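Local coordinates for Myo-inositol-1-phosphate synthase-related protein (Thermotoga maritima MSB8, PDB 3CIN) that belongs to the myo-inositol-1-phosphate synthase family and binds nicotinamide-adenine-dinucleotide, probably through a Rossmann-type domain, at residues V246-L258 with T292-I306. Numbering follows the deposited sequence. Where two conformers were deposited one is given.
Sequences VAQFNIGGNMDFL and TGYLEPLGDKKFIAI. With NAD (nicotinamide-adenine-dinucleotide), chain F.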
ATOM      1  N   VAL A 246      13.894   3.123   7.694  1.00 27.54           N
ATOM      2  CA  VAL A 246      13.554   3.152   6.290  1.00 28.44           C
ATOM      3  C   VAL A 246      13.765   1.759   5.745  1.00 30.87           C
ATOM      4  O   VAL A 246      14.877   1.237   5.861  1.00 28.86           O
ATOM      5  CB  VAL A 246      14.500   4.073   5.526  1.00 30.82           C
ATOM      6  CG1 VAL A 246      14.140   4.083   4.042  1.00 30.89           C
ATOM      7  CG2 VAL A 246      14.482   5.457   6.106  1.00 31.02           C
ATOM      8  N   ALA A 247      12.716   1.146   5.179  1.00 26.59           N
ATOM      9  CA  ALA A 247      12.832  -0.170   4.535  1.00 27.59           C
ATOM     10  C   ALA A 247      12.381  -0.057   3.120  1.00 29.94           C
ATOM     11  O   ALA A 247      11.315   0.532   2.855  1.00 31.01           O
ATOM     12  CB  ALA A 247      11.983  -1.179   5.219  1.00 27.88           C
ATOM     13  N   GLN A 248      13.157  -0.615   2.198  1.00 28.94           N
ATOM     14  CA  GLN A 248      12.858  -0.486   0.765  1.00 26.63           C
ATOM     15  C   GLN A 248      12.972  -1.863   0.191  1.00 30.08           C
ATOM     16  O   GLN A 248      13.930  -2.586   0.536  1.00 31.14           O
ATOM     17  CB  GLN A 248      13.842   0.481   0.123  1.00 28.38           C
ATOM     18  CG  GLN A 248      13.602   0.665  -1.332  1.00 29.74           C
ATOM     19  CD  GLN A 248      14.589   1.607  -1.920  1.00 36.22           C
ATOM     20  OE1 GLN A 248      14.576   2.768  -1.605  1.00 37.02           O
ATOM     21  NE2 GLN A 248      15.467   1.104  -2.787  1.00 36.41           N
ATOM     22  N   PHE A 249      11.980  -2.286  -0.581  1.00 27.68           N
ATOM     23  CA  PHE A 249      12.009  -3.585  -1.232  1.00 27.77           C
ATOM     24  C   PHE A 249      11.861  -3.338  -2.686  1.00 29.58           C
ATOM     25  O   PHE A 249      11.012  -2.528  -3.047  1.00 27.96           O
ATOM     26  CB  PHE A 249      10.845  -4.404  -0.730  0.65 27.09           C
ATOM     27  CG  PHE A 249      10.673  -5.771  -1.374  0.65 30.05           C
ATOM     28  CD1 PHE A 249      11.678  -6.727  -1.308  0.65 29.55           C
ATOM     29  CD2 PHE A 249       9.471  -6.124  -1.980  0.65 26.68           C
ATOM     30  CE1 PHE A 249      11.485  -8.013  -1.858  0.65 30.64           C
ATOM     31  CE2 PHE A 249       9.292  -7.380  -2.542  0.65 33.26           C
ATOM     32  CZ  PHE A 249      10.298  -8.333  -2.458  0.65 27.25           C
ATOM     33  N   ASN A 250      12.665  -4.013  -3.524  1.00 28.25           N
ATOM     34  CA  ASN A 250      12.561  -3.827  -4.974  1.00 27.76           C
ATOM     35  C   ASN A 250      12.798  -5.170  -5.657  1.00 29.01           C
ATOM     36  O   ASN A 250      13.725  -5.878  -5.303  1.00 28.84           O
ATOM     37  CB  ASN A 250      13.497  -2.739  -5.475  1.00 34.12           C
ATOM     38  CG  ASN A 250      14.710  -2.532  -4.565  1.00 39.22           C
ATOM     39  OD1 ASN A 250      14.586  -2.061  -3.406  1.00 42.14           O
ATOM     40  ND2 ASN A 250      15.880  -2.891  -5.063  1.00 35.26           N
ATOM     41  N   ILE A 251      11.936  -5.546  -6.585  1.00 25.66           N
ATOM     42  CA  ILE A 251      12.013  -6.845  -7.231  1.00 24.56           C
ATOM     43  C   ILE A 251      11.531  -6.713  -8.674  1.00 27.86           C
ATOM     44  O   ILE A 251      10.624  -5.937  -8.962  1.00 27.47           O
ATOM     45  CB  ILE A 251      11.227  -7.890  -6.468  1.00 25.57           C
ATOM     46  CG1 ILE A 251      11.432  -9.279  -6.962  1.00 34.05           C
ATOM     47  CG2 ILE A 251       9.647  -7.635  -6.409  1.00 25.86           C
ATOM     48  CD1 ILE A 251      10.945 -10.283  -5.974  1.00 31.46           C
ATOM     49  N   GLY A 252      12.101  -7.517  -9.548  1.00 29.91           N
ATOM     50  CA  GLY A 252      11.723  -7.485 -10.960  1.00 28.03           C
ATOM     51  C   GLY A 252      12.222  -8.730 -11.670  1.00 28.54           C
ATOM     52  O   GLY A 252      12.800  -9.609 -11.045  1.00 26.27           O
ATOM     53  N   GLY A 253      11.980  -8.779 -12.975  1.00 27.29           N
ATOM     54  CA  GLY A 253      12.161  -9.977 -13.773  1.00 25.18           C
ATOM     55  C   GLY A 253      13.255  -9.910 -14.816  1.00 25.84           C
ATOM     56  O   GLY A 253      13.306 -10.795 -15.708  1.00 30.18           O
ATOM     57  N   ASN A 254      14.113  -8.917 -14.710  1.00 30.75           N
ATOM     58  CA  ASN A 254      15.260  -8.785 -15.619  1.00 34.73           C
ATOM     59  C   ASN A 254      16.442  -9.680 -15.214  1.00 33.38           C
ATOM     60  O   ASN A 254      16.821  -9.817 -14.029  1.00 34.37           O
ATOM     61  CB  ASN A 254      15.643  -7.306 -15.713  1.00 36.44           C
ATOM     62  CG  ASN A 254      14.588  -6.440 -16.493  1.00 48.63           C
ATOM     63  OD1 ASN A 254      13.768  -6.969 -17.284  1.00 57.27           O
ATOM     64  ND2 ASN A 254      14.623  -5.099 -16.273  1.00 50.47           N
ATOM     65  N   MET A 255      17.024 -10.330 -16.227  1.00 36.41           N
ATOM     66  CA  MET A 255      18.104 -11.289 -16.041  1.00 39.25           C
ATOM     67  C   MET A 255      19.295 -10.639 -15.299  1.00 34.89           C
ATOM     68  O   MET A 255      19.998 -11.298 -14.517  1.00 33.41           O
ATOM     69  CB  MET A 255      18.506 -11.773 -17.452  1.00 42.39           C
ATOM     70  CG  MET A 255      19.674 -12.748 -17.601  1.00 42.20           C
ATOM     71  SD  MET A 255      20.262 -12.854 -19.343  1.00 57.51           S
ATOM     72  CE  MET A 255      20.955 -11.185 -19.539  1.00 56.82           C
ATOM     73  N   ASP A 256      19.473  -9.343 -15.500  1.00 32.93           N
ATOM     74  CA  ASP A 256      20.574  -8.610 -14.889  1.00 35.38           C
ATOM     75  C   ASP A 256      20.595  -8.714 -13.382  1.00 35.31           C
ATOM     76  O   ASP A 256      21.648  -8.566 -12.756  1.00 36.43           O
ATOM     77  CB  ASP A 256      20.485  -7.145 -15.242  1.00 35.87           C
ATOM     78  CG  ASP A 256      21.675  -6.297 -14.658  1.00 37.57           C
ATOM     79  OD1 ASP A 256      22.799  -6.421 -15.116  1.00 32.89           O
ATOM     80  OD2 ASP A 256      21.507  -5.521 -13.719  1.00 40.26           O
ATOM     81  N   PHE A 257      19.430  -8.895 -12.793  1.00 32.96           N
ATOM     82  CA  PHE A 257      19.335  -9.071 -11.322  1.00 33.02           C
ATOM     83  C   PHE A 257      19.973 -10.356 -10.769  1.00 34.58           C
ATOM     84  O   PHE A 257      20.153 -10.484  -9.543  1.00 38.65           O
ATOM     85  CB  PHE A 257      17.893  -8.967 -10.843  1.00 31.67           C
ATOM     86  CG  PHE A 257      17.190  -7.676 -11.301  1.00 31.55           C
ATOM     87  CD1 PHE A 257      17.874  -6.458 -11.380  1.00 34.49           C
ATOM     88  CD2 PHE A 257      15.835  -7.701 -11.606  1.00 34.12           C
ATOM     89  CE1 PHE A 257      17.226  -5.322 -11.833  1.00 39.75           C
ATOM     90  CE2 PHE A 257      15.196  -6.553 -12.046  1.00 34.56           C
ATOM     91  CZ  PHE A 257      15.878  -5.399 -12.172  1.00 34.41           C
ATOM     92  N   LEU A 258      20.325 -11.273 -11.657  1.00 32.68           N
ATOM     93  CA  LEU A 258      21.021 -12.478 -11.264  1.00 33.45           C
ATOM     94  C   LEU A 258      22.526 -12.439 -11.617  1.00 34.55           C
ATOM     95  O   LEU A 258      23.229 -13.438 -11.445  1.00 36.47           O
ATOM     96  CB  LEU A 258      20.403 -13.659 -11.970  1.00 37.44           C
ATOM     97  CG  LEU A 258      18.920 -13.901 -11.701  1.00 37.07           C
ATOM     98  CD1 LEU A 258      18.361 -14.896 -12.719  1.00 33.58           C
ATOM     99  CD2 LEU A 258      18.715 -14.334 -10.266  1.00 41.13           C
ATOM    100  N   THR A 292      18.050  -5.237  -6.196  1.00 37.51           N
ATOM    101  CA  THR A 292      16.801  -5.750  -6.707  1.00 37.59           C
ATOM    102  C   THR A 292      16.833  -7.269  -6.759  1.00 37.49           C
ATOM    103  O   THR A 292      17.803  -7.865  -7.284  1.00 34.02           O
ATOM    104  CB  THR A 292      16.462  -5.132  -8.054  1.00 38.02           C
ATOM    105  OG1 THR A 292      16.471  -3.695  -7.914  1.00 41.50           O
ATOM    106  CG2 THR A 292      15.062  -5.639  -8.537  1.00 32.68           C
ATOM    107  N   GLY A 293      15.776  -7.882  -6.198  1.00 34.34           N
ATOM    108  CA  GLY A 293      15.512  -9.316  -6.224  1.00 36.48           C
ATOM    109  C   GLY A 293      14.885  -9.767  -7.549  1.00 30.55           C
ATOM    110  O   GLY A 293      14.446  -8.934  -8.343  1.00 29.85           O
ATOM    111  N   TYR A 294      14.875 -11.067  -7.795  1.00 30.65           N
ATOM    112  CA  TYR A 294      14.401 -11.613  -9.083  1.00 29.00           C
ATOM    113  C   TYR A 294      13.121 -12.383  -8.998  1.00 29.76           C
ATOM    114  O   TYR A 294      12.986 -13.363  -8.210  1.00 26.79           O
ATOM    115  CB  TYR A 294      15.506 -12.505  -9.717  1.00 28.99           C
ATOM    116  CG  TYR A 294      15.173 -13.070 -11.067  1.00 28.11           C
ATOM    117  CD1 TYR A 294      15.356 -12.314 -12.227  1.00 29.04           C
ATOM    118  CD2 TYR A 294      14.708 -14.356 -11.186  1.00 27.79           C
ATOM    119  CE1 TYR A 294      15.032 -12.835 -13.458  1.00 28.87           C
ATOM    120  CE2 TYR A 294      14.415 -14.890 -12.420  1.00 29.00           C
ATOM    121  CZ  TYR A 294      14.574 -14.107 -13.541  1.00 25.29           C
ATOM    122  OH  TYR A 294      14.305 -14.658 -14.769  1.00 30.88           O
ATOM    123  N   LEU A 295      12.167 -12.016  -9.870  1.00 26.77           N
ATOM    124  CA  LEU A 295      10.936 -12.754 -10.052  1.00 22.47           C
ATOM    125  C   LEU A 295      10.517 -12.584 -11.513  1.00 27.84           C
ATOM    126  O   LEU A 295      10.095 -11.534 -11.948  1.00 25.61           O
ATOM    127  CB  LEU A 295       9.854 -12.244  -9.078  1.00 25.08           C
ATOM    128  CG  LEU A 295       8.462 -12.858  -9.041  1.00 21.36           C
ATOM    129  CD1 LEU A 295       8.503 -14.349  -8.897  1.00 29.27           C
ATOM    130  CD2 LEU A 295       7.689 -12.169  -7.967  1.00 21.64           C
ATOM    131  N   GLU A 296      10.675 -13.644 -12.260  1.00 24.84           N
ATOM    132  CA  GLU A 296      10.658 -13.583 -13.716  1.00 26.15           C
ATOM    133  C   GLU A 296       9.397 -12.962 -14.340  1.00 28.18           C
ATOM    134  O   GLU A 296       9.515 -12.169 -15.261  1.00 27.86           O
ATOM    135  CB  GLU A 296      10.880 -14.964 -14.278  1.00 29.10           C
ATOM    136  CG  GLU A 296      11.055 -14.950 -15.774  1.00 28.48           C
ATOM    137  CD  GLU A 296       9.755 -15.096 -16.570  1.00 43.78           C
ATOM    138  OE1 GLU A 296       8.704 -15.432 -15.984  1.00 42.17           O
ATOM    139  OE2 GLU A 296       9.816 -14.900 -17.811  1.00 50.47           O
ATOM    140  N   PRO A 297       8.205 -13.341 -13.858  1.00 26.85           N
ATOM    141  CA  PRO A 297       7.013 -12.784 -14.577  1.00 27.21           C
ATOM    142  C   PRO A 297       6.793 -11.274 -14.476  1.00 28.93           C
ATOM    143  O   PRO A 297       5.931 -10.761 -15.171  1.00 29.86           O
ATOM    144  CB  PRO A 297       5.838 -13.569 -14.000  1.00 28.95           C
ATOM    145  CG  PRO A 297       6.446 -14.742 -13.337  1.00 30.92           C
ATOM    146  CD  PRO A 297       7.792 -14.315 -12.831  1.00 25.62           C
ATOM    147  N   LEU A 298       7.502 -10.576 -13.582  1.00 26.59           N
ATOM    148  CA  LEU A 298       7.368  -9.134 -13.463  1.00 25.92           C
ATOM    149  C   LEU A 298       7.987  -8.479 -14.676  1.00 28.15           C
ATOM    150  O   LEU A 298       7.674  -7.323 -14.953  1.00 30.98           O
ATOM    151  CB  LEU A 298       8.034  -8.592 -12.200  1.00 25.31           C
ATOM    152  CG  LEU A 298       7.307  -9.041 -10.911  1.00 28.07           C
ATOM    153  CD1 LEU A 298       8.155  -8.600  -9.750  1.00 25.70           C
ATOM    154  CD2 LEU A 298       5.913  -8.407 -10.747  1.00 32.85           C
ATOM    155  N   GLY A 299       8.879  -9.180 -15.371  1.00 27.90           N
ATOM    156  CA  GLY A 299       9.606  -8.596 -16.495  1.00 30.46           C
ATOM    157  C   GLY A 299      10.245  -7.270 -16.161  1.00 28.21           C
ATOM    158  O   GLY A 299      10.858  -7.052 -15.073  1.00 33.13           O
ATOM    159  N   ASP A 300      10.103  -6.328 -17.105  1.00 32.46           N
ATOM    160  CA  ASP A 300      10.750  -5.049 -16.986  1.00 32.43           C
ATOM    161  C   ASP A 300      10.029  -4.084 -16.022  1.00 34.18           C
ATOM    162  O   ASP A 300      10.542  -2.999 -15.740  1.00 39.37           O
ATOM    163  CB  ASP A 300      10.931  -4.412 -18.375  1.00 34.89           C
ATOM    164  CG  ASP A 300      11.887  -3.233 -18.348  1.00 36.22           C
ATOM    165  OD1 ASP A 300      13.016  -3.313 -17.817  1.00 47.88           O
ATOM    166  OD2 ASP A 300      11.463  -2.192 -18.868  1.00 57.23           O
ATOM    167  N   LYS A 301       8.954  -4.539 -15.404  1.00 31.69           N
ATOM    168  CA  LYS A 301       8.175  -3.650 -14.527  1.00 29.05           C
ATOM    169  C   LYS A 301       8.316  -4.037 -13.045  1.00 30.51           C
ATOM    170  O   LYS A 301       7.596  -4.915 -12.594  1.00 33.45           O
ATOM    171  CB  LYS A 301       6.717  -3.619 -14.953  1.00 31.98           C
ATOM    172  CG  LYS A 301       5.890  -2.382 -14.455  1.00 33.56           C
ATOM    173  CD  LYS A 301       4.437  -2.355 -15.056  1.00 34.34           C
ATOM    174  CE  LYS A 301       3.710  -1.044 -14.623  1.00 45.26           C
ATOM    175  NZ  LYS A 301       2.254  -0.995 -14.976  1.00 50.74           N
ATOM    176  N   LYS A 302       9.187  -3.314 -12.358  1.00 29.45           N
ATOM    177  CA  LYS A 302       9.557  -3.581 -10.957  1.00 27.49           C
ATOM    178  C   LYS A 302       8.383  -3.400 -10.058  1.00 31.26           C
ATOM    179  O   LYS A 302       7.518  -2.578 -10.346  1.00 30.00           O
ATOM    180  CB  LYS A 302      10.642  -2.606 -10.485  1.00 32.68           C
ATOM    181  CG  LYS A 302      11.989  -2.860 -10.967  1.00 39.96           C
ATOM    182  CD  LYS A 302      12.925  -2.056 -10.080  1.00 47.89           C
ATOM    183  CE  LYS A 302      14.361  -2.266 -10.410  1.00 52.33           C
ATOM    184  NZ  LYS A 302      15.120  -1.071  -9.985  1.00 46.59           N
ATOM    185  N   PHE A 303       8.309  -4.202  -8.987  1.00 26.34           N
ATOM    186  CA  PHE A 303       7.439  -3.903  -7.868  1.00 25.28           C
ATOM    187  C   PHE A 303       8.340  -3.306  -6.807  1.00 28.16           C
ATOM    188  O   PHE A 303       9.404  -3.840  -6.532  1.00 26.76           O
ATOM    189  CB  PHE A 303       6.749  -5.130  -7.310  1.00 28.63           C
ATOM    190  CG  PHE A 303       6.033  -4.878  -6.026  1.00 26.87           C
ATOM    191  CD1 PHE A 303       4.901  -4.055  -5.970  1.00 24.80           C
ATOM    192  CD2 PHE A 303       6.486  -5.468  -4.831  1.00 30.77           C
ATOM    193  CE1 PHE A 303       4.242  -3.828  -4.762  1.00 27.01           C
ATOM    194  CE2 PHE A 303       5.808  -5.264  -3.623  1.00 29.51           C
ATOM    195  CZ  PHE A 303       4.696  -4.405  -3.581  1.00 30.11           C
ATOM    196  N   ILE A 304       7.919  -2.198  -6.222  1.00 28.04           N
ATOM    197  CA  ILE A 304       8.645  -1.573  -5.116  1.00 28.40           C
ATOM    198  C   ILE A 304       7.719  -1.427  -3.905  1.00 27.51           C
ATOM    199  O   ILE A 304       6.521  -1.221  -4.021  1.00 23.87           O
ATOM    200  CB  ILE A 304       9.285  -0.208  -5.543  1.00 29.00           C
ATOM    201  CG1 ILE A 304       8.254   0.885  -5.774  1.00 33.35           C
ATOM    202  CG2 ILE A 304      10.199  -0.352  -6.829  1.00 30.15           C
ATOM    203  CD1 ILE A 304       8.852   2.304  -5.805  1.00 37.99           C
ATOM    204  N   ALA A 305       8.309  -1.479  -2.694  1.00 27.03           N
ATOM    205  CA  ALA A 305       7.573  -1.251  -1.463  1.00 24.67           C
ATOM    206  C   ALA A 305       8.506  -0.498  -0.537  1.00 29.00           C
ATOM    207  O   ALA A 305       9.648  -0.847  -0.409  1.00 30.24           O
ATOM    208  CB  ALA A 305       7.056  -2.550  -0.847  1.00 23.40           C
ATOM    209  N   ILE A 306       8.052   0.598   0.054  1.00 26.66           N
ATOM    210  CA  ILE A 306       8.908   1.431   0.913  1.00 27.81           C
ATOM    211  C   ILE A 306       8.101   1.681   2.190  1.00 27.71           C
ATOM    212  O   ILE A 306       6.935   1.971   2.137  1.00 28.42           O
ATOM    213  CB  ILE A 306       9.253   2.774   0.236  1.00 27.91           C
ATOM    214  CG1 ILE A 306      10.117   2.674  -1.022  1.00 27.68           C
ATOM    215  CG2 ILE A 306      10.030   3.745   1.143  1.00 30.98           C
ATOM    216  CD1 ILE A 306       9.951   3.828  -2.006  1.00 32.79           C
TER
HETATM  217  PA  NAD F 400      20.469  -6.219 -19.619  1.00 30.21           P
HETATM  218  O1A NAD F 400      19.137  -6.329 -20.312  1.00 30.14           O
HETATM  219  O2A NAD F 400      20.957  -7.549 -19.135  1.00 32.40           O
HETATM  220  O5B NAD F 400      21.473  -5.715 -20.714  1.00 29.79           O
HETATM  221  C5B NAD F 400      22.880  -5.747 -20.482  1.00 33.91           C
HETATM  222  C4B NAD F 400      23.551  -5.960 -21.827  1.00 31.32           C
HETATM  223  O4B NAD F 400      24.948  -5.766 -21.678  1.00 31.01           O
HETATM  224  C3B NAD F 400      23.359  -7.347 -22.430  1.00 31.00           C
HETATM  225  O3B NAD F 400      23.060  -7.269 -23.814  1.00 28.33           O
HETATM  226  C2B NAD F 400      24.709  -8.019 -22.216  1.00 33.16           C
HETATM  227  O2B NAD F 400      24.913  -9.101 -23.083  1.00 29.18           O
HETATM  228  C1B NAD F 400      25.631  -6.832 -22.385  1.00 30.92           C
HETATM  229  N9A NAD F 400      26.962  -6.979 -21.791  1.00 26.88           N
HETATM  230  C8A NAD F 400      27.219  -7.585 -20.565  1.00 28.52           C
HETATM  231  N7A NAD F 400      28.558  -7.392 -20.307  1.00 29.18           N
HETATM  232  C5A NAD F 400      29.099  -6.704 -21.365  1.00 28.23           C
HETATM  233  C6A NAD F 400      30.409  -6.328 -21.674  1.00 30.78           C
HETATM  234  N6A NAD F 400      31.461  -6.537 -20.821  1.00 31.10           N
HETATM  235  N1A NAD F 400      30.598  -5.595 -22.829  1.00 26.93           N
HETATM  236  C2A NAD F 400      29.536  -5.326 -23.673  1.00 28.62           C
HETATM  237  N3A NAD F 400      28.251  -5.761 -23.423  1.00 26.17           N
HETATM  238  C4A NAD F 400      28.070  -6.446 -22.275  1.00 26.24           C
HETATM  239  O3  NAD F 400      20.414  -5.159 -18.455  1.00 28.15           O
HETATM  240  PN  NAD F 400      19.626  -3.792 -18.483  1.00 29.79           P
HETATM  241  O1N NAD F 400      18.360  -3.978 -17.714  1.00 31.96           O
HETATM  242  O2N NAD F 400      19.664  -3.188 -19.846  1.00 29.80           O
HETATM  243  O5D NAD F 400      20.537  -2.908 -17.521  1.00 31.31           O
HETATM  244  C5D NAD F 400      21.776  -2.413 -17.976  1.00 32.51           C
HETATM  245  C4D NAD F 400      22.590  -1.819 -16.831  1.00 31.50           C
HETATM  246  O4D NAD F 400      21.942  -0.660 -16.383  1.00 31.31           O
HETATM  247  C3D NAD F 400      22.803  -2.721 -15.625  1.00 30.99           C
HETATM  248  O3D NAD F 400      24.132  -2.510 -15.084  1.00 34.51           O
HETATM  249  C2D NAD F 400      21.798  -2.151 -14.637  1.00 33.56           C
HETATM  250  O2D NAD F 400      22.200  -2.361 -13.280  1.00 38.87           O
HETATM  251  C1D NAD F 400      21.892  -0.681 -14.981  1.00 33.24           C
HETATM  252  N1N NAD F 400      20.736   0.086 -14.521  1.00 36.64           N
HETATM  253  C2N NAD F 400      19.515  -0.218 -14.969  1.00 35.64           C
HETATM  254  C3N NAD F 400      18.467   0.611 -14.486  1.00 42.39           C
HETATM  255  C7N NAD F 400      17.168   0.482 -15.139  1.00 41.61           C
HETATM  256  O7N NAD F 400      17.060  -0.508 -16.074  1.00 48.49           O
HETATM  257  N7N NAD F 400      16.167   1.316 -14.813  1.00 57.75           N
HETATM  258  C4N NAD F 400      18.683   1.647 -13.599  1.00 43.86           C
HETATM  259  C5N NAD F 400      19.943   1.920 -13.151  1.00 51.05           C
HETATM  260  C6N NAD F 400      20.979   1.119 -13.653  1.00 38.95           C
HETATM  261  O   HOH W   1      14.248 -12.885 -16.975  1.00 41.55           O
HETATM  262  O   HOH W   2      11.135 -11.636 -17.674  1.00 45.81           O
HETATM  263  O   HOH W   3      18.614 -11.261  -7.425  1.00 57.46           O
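Phe249 and Ala305 form a hydrogen-bonded antiparallel pair, Phe249 N reaching Ala305 O at 2.7 Å, and Ile251 pairs likewise with Phe303; the N-to-C directions of strands 246-252 and 301-306 differ by 173°. On its other edge the first strand pairs in parallel with 293-294, through Gly293 N to Asn250 O (3.0 Å) and Leu295 N to Gly252 O, so Ile251 has a strand on either side. Where the strand ends, Gly253 N meets Gly299 O on a lone pair in the carbonyl plane, tying it to the type II' turn from Leu298 to Lys301.

Two side-chain amides add polar links. Asn250 ND2 points in its own amide plane at Thr292 OG1 (3.0 Å) and also bonds Lys290 O, two acceptors that fix the flip of the amide. Asn254 ND2 takes the anti lone pair of Asp300 OD1 (2.9 Å), an oxygen shared with Ser329.

Two CH-pi contacts lie at one end, while Ile251 fills the middle, its CG2 against Leu298 CD1 (3.8 Å) and its CD1 against Leu295 CB. Thr292 chi1 of -55° puts OG1 beside the backbone N, facing Asn250, and CG2 opposite that N, 3.6 Å from the Phe257 ring centroid, over the face; Leu258 CD1 lies 3.7 Å from that of Tyr294, 1° off the normal.

Asp256 and Met255, in the 3-10 turn after the strand, belong to the nicotinamide-adenine-dinucleotide pocket. Helix 225-238 covers the Gln248 and Ile306 face, while Phe249 stacks on Phe249 of a second subunit across the other; strand 317-327 follows 301-311 at the outer edge of the mixed sheet within this chain.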